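Local coordinates for protein lymphotactin (PDB 2NYZ) that probably acts as a chemokine that attracts lymphocytes, but not monocytes or neutrophils, and helps establish self-tolerance in the thymus, at residues T54-R57 and D58-S62. Sequence-based numbering, arbitrary orientation.
Sequences TWVR and DVVRS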
ATOM      1  N   THR D  54     -26.720  22.731  -7.349  1.00 71.20           N
ATOM      2  CA  THR D  54     -27.560  23.153  -8.457  1.00 69.68           C
ATOM      3  C   THR D  54     -28.533  22.069  -8.881  1.00 69.51           C
ATOM      4  O   THR D  54     -29.733  22.325  -8.972  1.00 71.72           O
ATOM      5  CB  THR D  54     -26.723  23.573  -9.679  1.00 69.45           C
ATOM      6  OG1 THR D  54     -25.959  24.744  -9.361  1.00 69.06           O
ATOM      7  CG2 THR D  54     -27.629  23.882 -10.853  1.00 66.26           C
ATOM      8  N   TRP D  55     -28.035  20.860  -9.129  1.00 67.87           N
ATOM      9  CA  TRP D  55     -28.920  19.775  -9.555  1.00 65.78           C
ATOM     10  C   TRP D  55     -30.050  19.509  -8.560  1.00 63.56           C
ATOM     11  O   TRP D  55     -31.157  19.162  -8.960  1.00 62.08           O
ATOM     12  CB  TRP D  55     -28.134  18.475  -9.825  1.00 64.67           C
ATOM     13  CG  TRP D  55     -27.570  17.788  -8.606  1.00 62.62           C
ATOM     14  CD1 TRP D  55     -26.334  17.978  -8.046  1.00 61.40           C
ATOM     15  CD2 TRP D  55     -28.234  16.821  -7.786  1.00 53.07           C
ATOM     16  NE1 TRP D  55     -26.193  17.189  -6.929  1.00 54.76           N
ATOM     17  CE2 TRP D  55     -27.345  16.467  -6.748  1.00 54.06           C
ATOM     18  CE3 TRP D  55     -29.497  16.214  -7.829  1.00 49.95           C
ATOM     19  CZ2 TRP D  55     -27.682  15.539  -5.758  1.00 50.29           C
ATOM     20  CZ3 TRP D  55     -29.832  15.290  -6.843  1.00 44.33           C
ATOM     21  CH2 TRP D  55     -28.926  14.962  -5.824  1.00 45.45           C
ATOM     22  N   VAL D  56     -29.773  19.675  -7.269  1.00 62.99           N
ATOM     23  CA  VAL D  56     -30.791  19.455  -6.249  1.00 65.70           C
ATOM     24  C   VAL D  56     -31.849  20.535  -6.397  1.00 69.86           C
ATOM     25  O   VAL D  56     -33.045  20.245  -6.504  1.00 69.85           O
ATOM     26  CB  VAL D  56     -30.198  19.526  -4.823  1.00 64.47           C
ATOM     27  CG1 VAL D  56     -31.306  19.412  -3.782  1.00 60.83           C
ATOM     28  CG2 VAL D  56     -29.189  18.416  -4.630  1.00 60.14           C
ATOM     29  N   ARG D  57     -31.389  21.782  -6.409  1.00 73.44           N
ATOM     30  CA  ARG D  57     -32.267  22.933  -6.558  1.00 76.48           C
ATOM     31  C   ARG D  57     -33.170  22.738  -7.775  1.00 76.99           C
ATOM     32  O   ARG D  57     -34.380  22.972  -7.715  1.00 76.84           O
ATOM     33  CB  ARG D  57     -31.429  24.194  -6.729  1.00 79.67           C
ATOM     34  CG  ARG D  57     -32.236  25.471  -6.763  1.00 94.56           C
ATOM     35  CD  ARG D  57     -31.350  26.666  -7.055  1.00100.19           C
ATOM     36  NE  ARG D  57     -30.122  26.609  -6.273  1.00105.69           N
ATOM     37  CZ  ARG D  57     -29.551  27.667  -5.717  1.00111.64           C
ATOM     38  NH1 ARG D  57     -30.101  28.867  -5.853  1.00113.40           N
ATOM     39  NH2 ARG D  57     -28.430  27.527  -5.024  1.00117.51           N
ATOM     40  N   ASP D  58     -32.562  22.300  -8.874  1.00 77.34           N
ATOM     41  CA  ASP D  58     -33.272  22.051 -10.124  1.00 79.04           C
ATOM     42  C   ASP D  58     -34.423  21.065  -9.928  1.00 77.34           C
ATOM     43  O   ASP D  58     -35.519  21.258 -10.465  1.00 75.73           O
ATOM     44  CB  ASP D  58     -32.298  21.500 -11.176  1.00 86.06           C
ATOM     45  CG  ASP D  58     -31.355  22.564 -11.727  1.00 92.56           C
ATOM     46  OD1 ASP D  58     -31.075  23.546 -11.007  1.00 99.87           O
ATOM     47  OD2 ASP D  58     -30.885  22.407 -12.878  1.00 94.83           O
ATOM     48  N   VAL D  59     -34.158  20.008  -9.159  1.00 76.44           N
ATOM     49  CA  VAL D  59     -35.141  18.964  -8.875  1.00 75.06           C
ATOM     50  C   VAL D  59     -36.221  19.459  -7.922  1.00 76.83           C
ATOM     51  O   VAL D  59     -37.409  19.221  -8.134  1.00 75.49           O
ATOM     52  CB  VAL D  59     -34.461  17.732  -8.253  1.00 71.07           C
ATOM     53  CG1 VAL D  59     -35.497  16.680  -7.896  1.00 66.88           C
ATOM     54  CG2 VAL D  59     -33.440  17.170  -9.222  1.00 67.55           C
ATOM     55  N   VAL D  60     -35.795  20.141  -6.865  1.00 78.93           N
ATOM     56  CA  VAL D  60     -36.718  20.682  -5.883  1.00 81.35           C
ATOM     57  C   VAL D  60     -37.724  21.576  -6.598  1.00 84.87           C
ATOM     58  O   VAL D  60     -38.913  21.576  -6.279  1.00 86.05           O
ATOM     59  CB  VAL D  60     -35.960  21.499  -4.822  1.00 80.11           C
ATOM     60  CG1 VAL D  60     -36.933  22.192  -3.888  1.00 80.48           C
ATOM     61  CG2 VAL D  60     -35.053  20.579  -4.031  1.00 81.59           C
ATOM     62  N   ARG D  61     -37.237  22.329  -7.579  1.00 87.76           N
ATOM     63  CA  ARG D  61     -38.085  23.228  -8.351  1.00 89.41           C
ATOM     64  C   ARG D  61     -38.975  22.424  -9.297  1.00 90.40           C
ATOM     65  O   ARG D  61     -40.192  22.612  -9.336  1.00 89.18           O
ATOM     66  CB  ARG D  61     -37.213  24.196  -9.155  1.00 90.80           C
ATOM     67  CG  ARG D  61     -37.990  25.285  -9.868  1.00 93.34           C
ATOM     68  CD  ARG D  61     -37.079  26.187 -10.689  1.00 90.71           C
ATOM     69  NE  ARG D  61     -36.013  26.780  -9.888  1.00 87.74           N
ATOM     70  CZ  ARG D  61     -34.752  26.360  -9.894  1.00 90.40           C
ATOM     71  NH1 ARG D  61     -34.398  25.339 -10.663  1.00 88.22           N
ATOM     72  NH2 ARG D  61     -33.845  26.968  -9.138  1.00 90.04           N
ATOM     73  N   SER D  62     -38.354  21.522 -10.049  1.00 92.08           N
ATOM     74  CA  SER D  62     -39.063  20.673 -11.001  1.00 93.82           C
ATOM     75  C   SER D  62     -40.187  19.897 -10.330  1.00 96.47           C
ATOM     76  O   SER D  62     -41.206  19.597 -10.951  1.00 95.43           O
ATOM     77  CB  SER D  62     -38.087  19.691 -11.657  1.00 92.75           C
ATOM     78  OG  SER D  62     -38.742  18.858 -12.599  1.00 85.79           O
TER
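Val56 and Val60, one turn apart, meet on the inner side of the amphipathic C-terminal helix of the chemokine fold, a local contact within helix 54-64. CG1 of Val56 lies 3.9 Å from CG2 of Val60. On the same apolar side, CG2 of Val59 reaches the edge of the Trp55 indole, near its plane, 4.3 Å from CE3, while CG2 of Val56 sits over the centre of one ring face. Compact beta-branched valines and a broad indole suit an apolar surface that packs on a sheet. Successive i to i+4 bonds hold the turns, among them Val60 N to Val56 O (2.8 Å). The exposed side is polar. Asp58 lies alongside Thr54, its OD1 3.5 Å from Thr54 CG2, and forms a long salt bridge from OD1 to NH1 of Arg61 (3.8 Å), in the guanidinium plane. A bend at chi3 (-56°) folds Arg61 back, bringing Arg57 O over one guanidinium face; small polar residues and a long arginine suit this solvent-facing side. Beneath the helix, Val56 and Val59 pack on Phe39 of strand 37-41, Val60 on Tyr27 of strand 24-28, and Trp55 on Ala49 of strand 46-49, so the helix lies across all three strands.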